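Local structure of IroE protein (2GZR) at residues Thr31-Thr36 with Pro71-Ala76; Gly151-Leu156 with Ser172-Arg177; Asp157-Ser162 with Leu192-Lys197. The protein hydrolyses the trilactone siderophore enterobactin and its C-glucosylated forms, preferring the iron-free molecules and usually cutting the ring once to leave a linear trimer. All coordinates share one frame; numbering follows the deposited sequence.

Interaction 1: Thr31-Thr36 with Pro71-Ala76; sequences TAVPNT and PPVIVA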
ATOM      1  N   THR A  31     -12.839   4.575   4.081  1.00 26.21           N
ATOM      2  CA  THR A  31     -12.836   3.191   4.529  1.00 25.27           C
ATOM      3  C   THR A  31     -13.980   2.475   3.812  1.00 25.68           C
ATOM      4  O   THR A  31     -15.144   2.874   3.929  1.00 21.96           O
ATOM      5  CB  THR A  31     -13.044   3.073   6.054  1.00 25.08           C
ATOM      6  OG1 THR A  31     -12.096   3.903   6.731  1.00 26.61           O
ATOM      7  CG2 THR A  31     -12.839   1.629   6.512  1.00 23.81           C
ATOM      8  N   ALA A  32     -13.633   1.434   3.056  1.00 25.04           N
ATOM      9  CA  ALA A  32     -14.612   0.641   2.315  1.00 24.39           C
ATOM     10  C   ALA A  32     -14.788  -0.717   3.006  1.00 24.44           C
ATOM     11  O   ALA A  32     -13.832  -1.486   3.135  1.00 24.81           O
ATOM     12  CB  ALA A  32     -14.139   0.444   0.879  1.00 21.75           C
ATOM     13  N   VAL A  33     -16.005  -0.998   3.464  1.00 23.82           N
ATOM     14  CA  VAL A  33     -16.290  -2.257   4.143  1.00 22.79           C
ATOM     15  C   VAL A  33     -17.163  -3.151   3.266  1.00 23.40           C
ATOM     16  O   VAL A  33     -18.188  -2.712   2.738  1.00 24.82           O
ATOM     17  CB  VAL A  33     -16.992  -2.002   5.488  1.00 24.73           C
ATOM     18  CG1 VAL A  33     -17.313  -3.324   6.183  1.00 23.08           C
ATOM     19  CG2 VAL A  33     -16.096  -1.139   6.376  1.00 26.16           C
ATOM     20  N   PRO A  34     -16.751  -4.417   3.069  1.00 23.53           N
ATOM     21  CA  PRO A  34     -17.558  -5.316   2.234  1.00 23.57           C
ATOM     22  C   PRO A  34     -18.994  -5.441   2.763  1.00 23.75           C
ATOM     23  O   PRO A  34     -19.215  -5.451   3.976  1.00 21.16           O
ATOM     24  CB  PRO A  34     -16.786  -6.634   2.306  1.00 23.86           C
ATOM     25  CG  PRO A  34     -15.369  -6.180   2.478  1.00 21.47           C
ATOM     26  CD  PRO A  34     -15.500  -5.071   3.491  1.00 20.51           C
ATOM     27  N   ASN A  35     -19.964  -5.510   1.853  1.00 24.53           N
ATOM     28  CA  ASN A  35     -21.356  -5.639   2.263  1.00 27.25           C
ATOM     29  C   ASN A  35     -21.679  -7.084   2.590  1.00 29.11           C
ATOM     30  O   ASN A  35     -22.777  -7.396   3.053  1.00 29.27           O
ATOM     31  CB  ASN A  35     -22.318  -5.118   1.187  1.00 25.52           C
ATOM     32  CG  ASN A  35     -22.411  -3.598   1.173  1.00 24.18           C
ATOM     33  OD1 ASN A  35     -22.112  -2.935   2.168  1.00 19.80           O
ATOM     34  ND2 ASN A  35     -22.843  -3.043   0.047  1.00 23.82           N
ATOM     35  N   THR A  36     -20.711  -7.961   2.340  1.00 29.02           N
ATOM     36  CA  THR A  36     -20.862  -9.377   2.637  1.00 31.02           C
ATOM     37  C   THR A  36     -20.229  -9.656   3.992  1.00 32.30           C
ATOM     38  O   THR A  36     -19.200  -9.067   4.349  1.00 34.31           O
ATOM     39  CB  THR A  36     -20.178 -10.253   1.581  1.00 30.73           C
ATOM     40  OG1 THR A  36     -18.804  -9.871   1.459  1.00 32.14           O
ATOM     41  CG2 THR A  36     -20.871 -10.093   0.238  1.00 31.94           C
ATOM     42  N   PRO A  71     -13.415 -10.811   0.496  1.00 28.34           N
ATOM     43  CA  PRO A  71     -13.271  -9.364   0.288  1.00 26.29           C
ATOM     44  C   PRO A  71     -12.656  -8.628   1.481  1.00 25.60           C
ATOM     45  O   PRO A  71     -13.090  -8.789   2.622  1.00 23.65           O
ATOM     46  CB  PRO A  71     -14.701  -8.918  -0.022  1.00 25.85           C
ATOM     47  CG  PRO A  71     -15.526  -9.876   0.768  1.00 24.15           C
ATOM     48  CD  PRO A  71     -14.840 -11.197   0.509  1.00 25.39           C
ATOM     49  N   PRO A  72     -11.612  -7.823   1.221  1.00 24.76           N
ATOM     50  CA  PRO A  72     -10.918  -7.054   2.255  1.00 23.88           C
ATOM     51  C   PRO A  72     -11.526  -5.672   2.514  1.00 23.33           C
ATOM     52  O   PRO A  72     -12.266  -5.132   1.687  1.00 20.19           O
ATOM     53  CB  PRO A  72      -9.509  -6.937   1.687  1.00 24.63           C
ATOM     54  CG  PRO A  72      -9.790  -6.725   0.219  1.00 24.00           C
ATOM     55  CD  PRO A  72     -10.880  -7.748  -0.064  1.00 25.25           C
ATOM     56  N   VAL A  73     -11.225  -5.125   3.688  1.00 23.85           N
ATOM     57  CA  VAL A  73     -11.661  -3.783   4.029  1.00 23.77           C
ATOM     58  C   VAL A  73     -10.579  -2.942   3.353  1.00 25.36           C
ATOM     59  O   VAL A  73      -9.389  -3.266   3.450  1.00 24.58           O
ATOM     60  CB  VAL A  73     -11.617  -3.535   5.550  1.00 24.86           C
ATOM     61  CG1 VAL A  73     -11.733  -2.051   5.828  1.00 20.75           C
ATOM     62  CG2 VAL A  73     -12.761  -4.305   6.251  1.00 23.41           C
ATOM     63  N   ILE A  74     -10.984  -1.896   2.642  1.00 24.46           N
ATOM     64  CA  ILE A  74     -10.027  -1.040   1.951  1.00 23.04           C
ATOM     65  C   ILE A  74      -9.921   0.333   2.604  1.00 23.10           C
ATOM     66  O   ILE A  74     -10.924   1.028   2.793  1.00 21.96           O
ATOM     67  CB  ILE A  74     -10.424  -0.834   0.487  1.00 24.51           C
ATOM     68  CG1 ILE A  74     -10.578  -2.188  -0.212  1.00 22.94           C
ATOM     69  CG2 ILE A  74      -9.386   0.042  -0.217  1.00 23.72           C
ATOM     70  CD1 ILE A  74     -11.189  -2.068  -1.602  1.00 20.04           C
ATOM     71  N   VAL A  75      -8.696   0.712   2.953  1.00 21.92           N
ATOM     72  CA  VAL A  75      -8.446   2.007   3.563  1.00 21.46           C
ATOM     73  C   VAL A  75      -7.599   2.828   2.584  1.00 22.82           C
ATOM     74  O   VAL A  75      -6.390   2.621   2.452  1.00 21.86           O
ATOM     75  CB  VAL A  75      -7.694   1.869   4.901  1.00 20.40           C
ATOM     76  CG1 VAL A  75      -7.753   3.190   5.662  1.00 18.16           C
ATOM     77  CG2 VAL A  75      -8.296   0.734   5.729  1.00 19.28           C
ATOM     78  N   ALA A  76      -8.259   3.734   1.872  1.00 23.07           N
ATOM     79  CA  ALA A  76      -7.590   4.585   0.904  1.00 22.91           C
ATOM     80  C   ALA A  76      -7.208   5.891   1.571  1.00 23.98           C
ATOM     81  O   ALA A  76      -8.031   6.798   1.717  1.00 26.15           O
ATOM     82  CB  ALA A  76      -8.503   4.852  -0.286  1.00 20.23           C
TER

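Interaction 2: Gly151-Leu156 with Ser172-Arg177; sequences GGLFVL and SPSLGR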
ATOM      1  N   GLY A 151       5.080   5.855  -3.491  1.00 18.19           N
ATOM      2  CA  GLY A 151       4.360   5.033  -2.545  1.00 19.57           C
ATOM      3  C   GLY A 151       5.091   3.714  -2.425  1.00 20.35           C
ATOM      4  O   GLY A 151       5.114   3.108  -1.350  1.00 20.12           O
ATOM      5  N   GLY A 152       5.697   3.285  -3.536  1.00 20.36           N
ATOM      6  CA  GLY A 152       6.454   2.045  -3.559  1.00 19.50           C
ATOM      7  C   GLY A 152       7.603   2.120  -2.573  1.00 21.10           C
ATOM      8  O   GLY A 152       7.835   1.193  -1.800  1.00 22.05           O
ATOM      9  N   LEU A 153       8.317   3.240  -2.587  1.00 20.62           N
ATOM     10  CA  LEU A 153       9.441   3.448  -1.679  1.00 20.33           C
ATOM     11  C   LEU A 153       9.015   3.449  -0.212  1.00 19.23           C
ATOM     12  O   LEU A 153       9.774   3.023   0.668  1.00 18.90           O
ATOM     13  CB  LEU A 153      10.128   4.784  -1.977  1.00 18.52           C
ATOM     14  CG  LEU A 153      10.594   5.056  -3.410  1.00 19.62           C
ATOM     15  CD1 LEU A 153      11.218   6.441  -3.471  1.00 13.47           C
ATOM     16  CD2 LEU A 153      11.594   3.985  -3.858  1.00 18.02           C
ATOM     17  N   PHE A 154       7.810   3.947   0.053  1.00 19.02           N
ATOM     18  CA  PHE A 154       7.306   4.020   1.426  1.00 19.15           C
ATOM     19  C   PHE A 154       7.032   2.625   2.000  1.00 18.18           C
ATOM     20  O   PHE A 154       7.193   2.390   3.196  1.00 18.88           O
ATOM     21  CB  PHE A 154       6.022   4.858   1.489  1.00 17.96           C
ATOM     22  CG  PHE A 154       5.426   4.924   2.864  1.00 19.99           C
ATOM     23  CD1 PHE A 154       5.968   5.773   3.831  1.00 17.80           C
ATOM     24  CD2 PHE A 154       4.366   4.084   3.219  1.00 17.00           C
ATOM     25  CE1 PHE A 154       5.467   5.782   5.129  1.00 16.86           C
ATOM     26  CE2 PHE A 154       3.860   4.086   4.518  1.00 17.99           C
ATOM     27  CZ  PHE A 154       4.413   4.937   5.474  1.00 18.46           C
ATOM     28  N   VAL A 155       6.607   1.712   1.134  1.00 18.97           N
ATOM     29  CA  VAL A 155       6.325   0.337   1.526  1.00 19.02           C
ATOM     30  C   VAL A 155       7.642  -0.352   1.899  1.00 18.16           C
ATOM     31  O   VAL A 155       7.713  -1.105   2.870  1.00 18.79           O
ATOM     32  CB  VAL A 155       5.659  -0.442   0.355  1.00 22.04           C
ATOM     33  CG1 VAL A 155       5.297  -1.870   0.799  1.00 23.39           C
ATOM     34  CG2 VAL A 155       4.435   0.307  -0.136  1.00 20.83           C
ATOM     35  N   LEU A 156       8.685  -0.091   1.119  1.00 17.14           N
ATOM     36  CA  LEU A 156       9.990  -0.690   1.375  1.00 17.67           C
ATOM     37  C   LEU A 156      10.514  -0.166   2.704  1.00 17.18           C
ATOM     38  O   LEU A 156      11.023  -0.918   3.538  1.00 17.03           O
ATOM     39  CB  LEU A 156      10.976  -0.351   0.235  1.00 13.76           C
ATOM     40  CG  LEU A 156      10.779  -1.091  -1.102  1.00 16.39           C
ATOM     41  CD1 LEU A 156      11.786  -0.591  -2.116  1.00 14.54           C
ATOM     42  CD2 LEU A 156      10.927  -2.618  -0.908  1.00 11.33           C
ATOM     43  N   SER A 172       6.361  -0.575  -8.611  1.00 18.32           N
ATOM     44  CA  SER A 172       7.155   0.382  -9.395  1.00 20.31           C
ATOM     45  C   SER A 172       7.875   1.398  -8.530  1.00 23.08           C
ATOM     46  O   SER A 172       7.840   2.587  -8.813  1.00 24.33           O
ATOM     47  CB  SER A 172       6.282   1.136 -10.389  1.00 16.61           C
ATOM     48  OG  SER A 172       5.724   0.253 -11.334  1.00 18.47           O
ATOM     49  N   PRO A 173       8.528   0.945  -7.449  1.00 25.29           N
ATOM     50  CA  PRO A 173       9.235   1.902  -6.595  1.00 26.49           C
ATOM     51  C   PRO A 173      10.204   2.750  -7.424  1.00 27.44           C
ATOM     52  O   PRO A 173      11.043   2.218  -8.152  1.00 25.02           O
ATOM     53  CB  PRO A 173       9.946   0.997  -5.586  1.00 24.39           C
ATOM     54  CG  PRO A 173      10.148  -0.274  -6.353  1.00 22.93           C
ATOM     55  CD  PRO A 173       8.812  -0.436  -7.027  1.00 24.61           C
ATOM     56  N   SER A 174      10.067   4.066  -7.323  1.00 28.71           N
ATOM     57  CA  SER A 174      10.925   4.973  -8.072  1.00 32.48           C
ATOM     58  C   SER A 174      12.236   5.213  -7.326  1.00 35.61           C
ATOM     59  O   SER A 174      12.540   6.328  -6.882  1.00 34.80           O
ATOM     60  CB  SER A 174      10.188   6.288  -8.329  1.00 31.18           C
ATOM     61  OG  SER A 174       9.331   6.605  -7.251  1.00 30.80           O
ATOM     62  N   LEU A 175      13.010   4.143  -7.187  1.00 38.44           N
ATOM     63  CA  LEU A 175      14.286   4.206  -6.494  1.00 40.45           C
ATOM     64  C   LEU A 175      15.363   4.870  -7.360  1.00 41.15           C
ATOM     65  O   LEU A 175      16.349   5.399  -6.845  1.00 40.62           O
ATOM     66  CB  LEU A 175      14.694   2.794  -6.058  1.00 40.79           C
ATOM     67  CG  LEU A 175      14.346   1.668  -7.035  1.00 41.60           C
ATOM     68  CD1 LEU A 175      15.324   1.695  -8.193  1.00 42.81           C
ATOM     69  CD2 LEU A 175      14.394   0.319  -6.326  1.00 41.01           C
ATOM     70  N   GLY A 176      15.147   4.872  -8.670  1.00 41.79           N
ATOM     71  CA  GLY A 176      16.104   5.483  -9.572  1.00 44.95           C
ATOM     72  C   GLY A 176      16.083   7.004  -9.540  1.00 46.82           C
ATOM     73  O   GLY A 176      16.220   7.656 -10.572  1.00 46.51           O
ATOM     74  N   ARG A 177      15.915   7.577  -8.355  1.00 48.73           N
ATOM     75  CA  ARG A 177      15.885   9.026  -8.226  1.00 50.58           C
ATOM     76  C   ARG A 177      16.249   9.478  -6.819  1.00 50.01           C
ATOM     77  O   ARG A 177      15.430  10.067  -6.111  1.00 49.75           O
ATOM     78  CB  ARG A 177      14.503   9.562  -8.602  1.00 52.85           C
ATOM     79  CG  ARG A 177      13.359   8.919  -7.849  1.00 55.89           C
ATOM     80  CD  ARG A 177      12.030   9.599  -8.147  1.00 59.22           C
ATOM     81  NE  ARG A 177      11.771   9.726  -9.580  1.00 62.98           N
ATOM     82  CZ  ARG A 177      12.240  10.710 -10.344  1.00 65.16           C
ATOM     83  NH1 ARG A 177      12.996  11.667  -9.819  1.00 65.66           N
ATOM     84  NH2 ARG A 177      11.954  10.740 -11.640  1.00 67.30           N
TER

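Interaction 3: Asp157-Ser162 with Leu192-Lys197; sequences DSWLSS and LQFCTK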
ATOM      1  N   ASP A 157      10.372   1.138   2.900  1.00 18.02           N
ATOM      2  CA  ASP A 157      10.834   1.770   4.122  1.00 16.78           C
ATOM      3  C   ASP A 157      10.043   1.236   5.309  1.00 17.22           C
ATOM      4  O   ASP A 157      10.553   1.156   6.424  1.00 16.43           O
ATOM      5  CB  ASP A 157      10.661   3.280   4.023  1.00 18.17           C
ATOM      6  CG  ASP A 157      11.247   4.004   5.207  1.00 19.12           C
ATOM      7  OD1 ASP A 157      12.485   3.959   5.375  1.00 18.09           O
ATOM      8  OD2 ASP A 157      10.470   4.607   5.978  1.00 21.10           O
ATOM      9  N   SER A 158       8.783   0.898   5.061  1.00 18.16           N
ATOM     10  CA  SER A 158       7.912   0.367   6.099  1.00 20.42           C
ATOM     11  C   SER A 158       8.265  -1.082   6.378  1.00 19.28           C
ATOM     12  O   SER A 158       8.270  -1.515   7.529  1.00 20.49           O
ATOM     13  CB  SER A 158       6.449   0.474   5.669  1.00 19.82           C
ATOM     14  OG  SER A 158       6.064   1.827   5.600  1.00 22.52           O
ATOM     15  N   TRP A 159       8.542  -1.833   5.318  1.00 20.35           N
ATOM     16  CA  TRP A 159       8.932  -3.231   5.466  1.00 22.19           C
ATOM     17  C   TRP A 159      10.158  -3.293   6.398  1.00 22.39           C
ATOM     18  O   TRP A 159      10.259  -4.154   7.277  1.00 19.90           O
ATOM     19  CB  TRP A 159       9.280  -3.821   4.096  1.00 23.43           C
ATOM     20  CG  TRP A 159       9.742  -5.245   4.156  1.00 27.54           C
ATOM     21  CD1 TRP A 159       8.984  -6.353   4.451  1.00 27.17           C
ATOM     22  CD2 TRP A 159      11.077  -5.719   3.947  1.00 27.17           C
ATOM     23  NE1 TRP A 159       9.769  -7.482   4.439  1.00 26.08           N
ATOM     24  CE2 TRP A 159      11.058  -7.123   4.132  1.00 28.44           C
ATOM     25  CE3 TRP A 159      12.290  -5.093   3.624  1.00 27.82           C
ATOM     26  CZ2 TRP A 159      12.208  -7.913   4.003  1.00 28.68           C
ATOM     27  CZ3 TRP A 159      13.435  -5.875   3.497  1.00 29.18           C
ATOM     28  CH2 TRP A 159      13.384  -7.274   3.686  1.00 30.28           C
ATOM     29  N   LEU A 160      11.073  -2.349   6.212  1.00 21.30           N
ATOM     30  CA  LEU A 160      12.280  -2.288   7.018  1.00 23.21           C
ATOM     31  C   LEU A 160      12.104  -1.961   8.503  1.00 24.71           C
ATOM     32  O   LEU A 160      12.973  -2.289   9.316  1.00 24.34           O
ATOM     33  CB  LEU A 160      13.259  -1.286   6.402  1.00 22.81           C
ATOM     34  CG  LEU A 160      13.969  -1.764   5.130  1.00 22.72           C
ATOM     35  CD1 LEU A 160      14.894  -0.678   4.598  1.00 20.06           C
ATOM     36  CD2 LEU A 160      14.748  -3.025   5.446  1.00 19.58           C
ATOM     37  N   SER A 161      10.997  -1.327   8.880  1.00 24.90           N
ATOM     38  CA  SER A 161      10.839  -0.979  10.291  1.00 24.14           C
ATOM     39  C   SER A 161       9.501  -1.245  10.980  1.00 22.58           C
ATOM     40  O   SER A 161       9.432  -1.243  12.202  1.00 24.16           O
ATOM     41  CB  SER A 161      11.225   0.489  10.493  1.00 21.42           C
ATOM     42  OG  SER A 161      10.503   1.305   9.602  1.00 19.76           O
ATOM     43  N   SER A 162       8.442  -1.481  10.223  1.00 23.05           N
ATOM     44  CA  SER A 162       7.147  -1.722  10.848  1.00 24.44           C
ATOM     45  C   SER A 162       6.894  -3.179  11.220  1.00 25.92           C
ATOM     46  O   SER A 162       7.438  -4.094  10.614  1.00 25.61           O
ATOM     47  CB  SER A 162       6.025  -1.242   9.928  1.00 24.24           C
ATOM     48  OG  SER A 162       4.758  -1.539  10.480  1.00 24.16           O
ATOM     49  N   LEU A 192      17.750 -12.409  11.002  1.00 45.42           N
ATOM     50  CA  LEU A 192      16.915 -12.649  12.177  1.00 47.32           C
ATOM     51  C   LEU A 192      15.471 -12.155  12.113  1.00 47.63           C
ATOM     52  O   LEU A 192      14.546 -12.940  11.916  1.00 48.05           O
ATOM     53  CB  LEU A 192      17.576 -12.051  13.426  1.00 47.92           C
ATOM     54  CG  LEU A 192      18.555 -12.929  14.202  1.00 49.27           C
ATOM     55  CD1 LEU A 192      19.448 -12.051  15.059  1.00 49.65           C
ATOM     56  CD2 LEU A 192      17.791 -13.938  15.057  1.00 48.70           C
ATOM     57  N   GLN A 193      15.293 -10.849  12.283  1.00 48.76           N
ATOM     58  CA  GLN A 193      13.972 -10.227  12.314  1.00 49.36           C
ATOM     59  C   GLN A 193      13.257 -10.072  10.975  1.00 48.42           C
ATOM     60  O   GLN A 193      12.289  -9.316  10.870  1.00 48.61           O
ATOM     61  CB  GLN A 193      14.084  -8.859  13.006  1.00 51.91           C
ATOM     62  CG  GLN A 193      12.763  -8.301  13.545  1.00 55.38           C
ATOM     63  CD  GLN A 193      12.962  -7.172  14.555  1.00 57.00           C
ATOM     64  OE1 GLN A 193      11.996  -6.648  15.119  1.00 56.75           O
ATOM     65  NE2 GLN A 193      14.217  -6.797  14.786  1.00 58.16           N
ATOM     66  N   PHE A 194      13.714 -10.786   9.952  1.00 47.47           N
ATOM     67  CA  PHE A 194      13.082 -10.679   8.639  1.00 46.58           C
ATOM     68  C   PHE A 194      12.781 -12.020   7.978  1.00 45.97           C
ATOM     69  O   PHE A 194      12.114 -12.064   6.941  1.00 45.14           O
ATOM     70  CB  PHE A 194      13.961  -9.843   7.694  1.00 45.55           C
ATOM     71  CG  PHE A 194      13.898  -8.362   7.953  1.00 44.94           C
ATOM     72  CD1 PHE A 194      12.777  -7.621   7.583  1.00 44.58           C
ATOM     73  CD2 PHE A 194      14.954  -7.708   8.582  1.00 44.62           C
ATOM     74  CE1 PHE A 194      12.707  -6.251   7.835  1.00 43.10           C
ATOM     75  CE2 PHE A 194      14.894  -6.339   8.839  1.00 44.69           C
ATOM     76  CZ  PHE A 194      13.764  -5.609   8.463  1.00 43.56           C
ATOM     77  N   CYS A 195      13.249 -13.110   8.579  1.00 46.64           N
ATOM     78  CA  CYS A 195      13.056 -14.441   8.000  1.00 46.04           C
ATOM     79  C   CYS A 195      11.654 -14.810   7.512  1.00 45.81           C
ATOM     80  O   CYS A 195      11.511 -15.486   6.494  1.00 46.52           O
ATOM     81  CB  CYS A 195      13.539 -15.520   8.968  1.00 45.23           C
ATOM     82  SG  CYS A 195      13.516 -17.171   8.225  1.00 44.10           S
ATOM     83  N   THR A 196      10.612 -14.377   8.205  1.00 44.67           N
ATOM     84  CA  THR A 196       9.271 -14.746   7.754  1.00 43.16           C
ATOM     85  C   THR A 196       8.488 -13.657   7.022  1.00 40.31           C
ATOM     86  O   THR A 196       7.538 -13.953   6.299  1.00 40.76           O
ATOM     87  CB  THR A 196       8.414 -15.227   8.939  1.00 42.93           C
ATOM     88  OG1 THR A 196       8.149 -14.120   9.816  1.00 42.79           O
ATOM     89  CG2 THR A 196       9.148 -16.328   9.705  1.00 42.91           C
ATOM     90  N   LYS A 197       8.893 -12.403   7.199  1.00 38.04           N
ATOM     91  CA  LYS A 197       8.195 -11.268   6.592  1.00 35.34           C
ATOM     92  C   LYS A 197       7.900 -11.377   5.097  1.00 32.81           C
ATOM     93  O   LYS A 197       8.740 -11.819   4.316  1.00 31.39           O
ATOM     94  CB  LYS A 197       8.973  -9.977   6.867  1.00 34.09           C
ATOM     95  CG  LYS A 197       8.097  -8.787   7.262  1.00 32.60           C
ATOM     96  CD  LYS A 197       8.958  -7.667   7.820  1.00 29.87           C
ATOM     97  CE  LYS A 197       8.141  -6.489   8.328  1.00 28.94           C
ATOM     98  NZ  LYS A 197       9.028  -5.548   9.074  1.00 25.72           N
TER

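Interaction 1: Thr31-Thr36 with Pro71-Ala76
Ala32 and Ile74 face each other squarely across two antiparallel strands, 31-34 and 73-76, whose axes run at 171° to one another. Each gives its N-H to the other's carbonyl: Ala32 N reaches Ile74 O at 2.8 Å, and the return bond from Ile74 N to Ala32 O is 2.9 Å. These reciprocal bonds make Ala32 and Ile74 an antiparallel hydrogen-bonded pair. Their side chains leave the sheet on the same face, CB of Ala32 against CB of Ile74 at 3.9 Å, and there Ile74 also touches Leu259 of helix 247-262. Thr31 and Val75, the adjoining non-hydrogen-bonded pair, turn to the other face, toward Val132 of helix 117-132. The methyl of Thr31 serves Val73 rather than Val75: CG2, anti to its own backbone N (Val73 CG1 is placed likewise), meets Val73 CG1 at 3.9 Å, the two side chains crossing obliquely. The side chains of Val73 and Pro34 cross at about a right angle, Val73 CG2 lying 4.0 Å from Pro34 CD. Beyond the last bridge prolines take over. Pro34 CG sits 3.4 Å from Pro72 O, while its CB and CG lie beside CB of Pro71; CG of Pro71 is also touched by the hydroxyl of Thr36, OG1 at 3.4 Å. Strand 26-34 is flanked by 11-19 and strand 73-79 by the parallel strand 43-48, so the pair marks the change from antiparallel to parallel pairing in the mixed central sheet of an alpha/beta-hydrolase fold.

Interaction 2: Gly151-Leu156 with Ser172-Arg177
Gly152 of helix 150-161 brings its CA to 4.1 Å from the CA of Pro173, so the loop 172-177 meets the helix backbone at Pro173. This helix follows the nucleophile elbow of the alpha/beta-hydrolase fold, the GxSxG turn that carries the active-site Ser149 and ends with Gly151; the opposing loop leaves strand 167-171. The absence of a side chain at Gly152 permits the approach, since a CB there would clash with Pro173 CA. No hydrogen bond spans the contact, which is van der Waals packing of apolar side chains on each other and on the loop backbone. Pro173 turns its ring toward the helix, and its CB is shared among three residues: it lies 4.0 Å from Gly152 C, 3.8 Å from Leu153 CD2 and 4.2 Å from Leu156 CD1. Leu153 is the residue most covered by the other segment. Its CG stands anti to the carbonyl carbon (chi1 -54°), which carries the isobutyl end out over the peptide joining Ser174 to Leu175. There the two methyls divide the work, CD2 resting 3.6 Å from Leu175 N and 4.0 Å from Leu175 CB, CD1 lying 3.7 Å from Ser174 O. Replacing Leu153 with an alanine would probably open a gap beside this peptide and leave Pro173 CB and Leu175 CB without their shared methyl neighbour. Leu182 of helix 180-187 touches both Leu153 and Leu156, extending the apolar patch. The chain bends at Ser174, the centre of an inverse gamma turn, and the side chain of this residue touches that of Ser149, close to the active site. Ser174 OG also lies 4.2 Å from Leu153 CD1.

Interaction 3: Asp157-Ser162 with Leu192-Lys197
Two hydrogen bonds from the ammonium group of Lys197 tie the loop before strand 198-203 to the C-terminal part of helix 150-161 and to Ser162 beyond it; this helix follows the nucleophile elbow in the alpha/beta-hydrolase fold. Lys197 NZ lies 2.6 Å from Trp159 O, tilted 20° from that carbonyl's plane, and equally near Ser162 O, where it sits nearly along the C=O axis. One charged group thus grips two carbonyls near the C-terminal part of the helix, where the helix dipole would probably favour a positive charge. In van der Waals contact, the lysine's methylenes run alongside the indole, CD 3.5 Å from Trp159 NE1. Any cation-pi attraction to this ring is long and at most weak.

Among the aromatic contacts, Trp159 has its CG anti to the backbone N (chi1 178°), which carries the indole toward Phe194 and Lys197; one indole face meets Phe194 CD1, which lies 3.6 Å from Trp159 CZ2 near the rim. The two rings meet obliquely, their planes at 40°. Tyr168 packs edge-to-face with the same tryptophan. The edge of the Phe194 ring points at backbone oxygens, CE1 standing 3.3 Å from Trp159 O and CZ 3.5 Å from Leu160 O.

In the fold
Interactions 2 and 3 share helix 150-161: its first half packs on the loop after strand 167-171, its second half on the loop before strand 198-203, and their centres lie about 16 Å apart. Their segments alternate along the chain; the two strands that these loops follow and precede are neighbours in the sheet. Interactions 1 and 2 lie on opposite sides of the chain's centre, their centres about 25 Å apart; interaction 3 is about 26 Å from interaction 1, centre to centre. Only interaction 2 adjoins the active site: the Ser174 side chain lies about 4 Å from that of Ser149 and about 5 Å from that of His247.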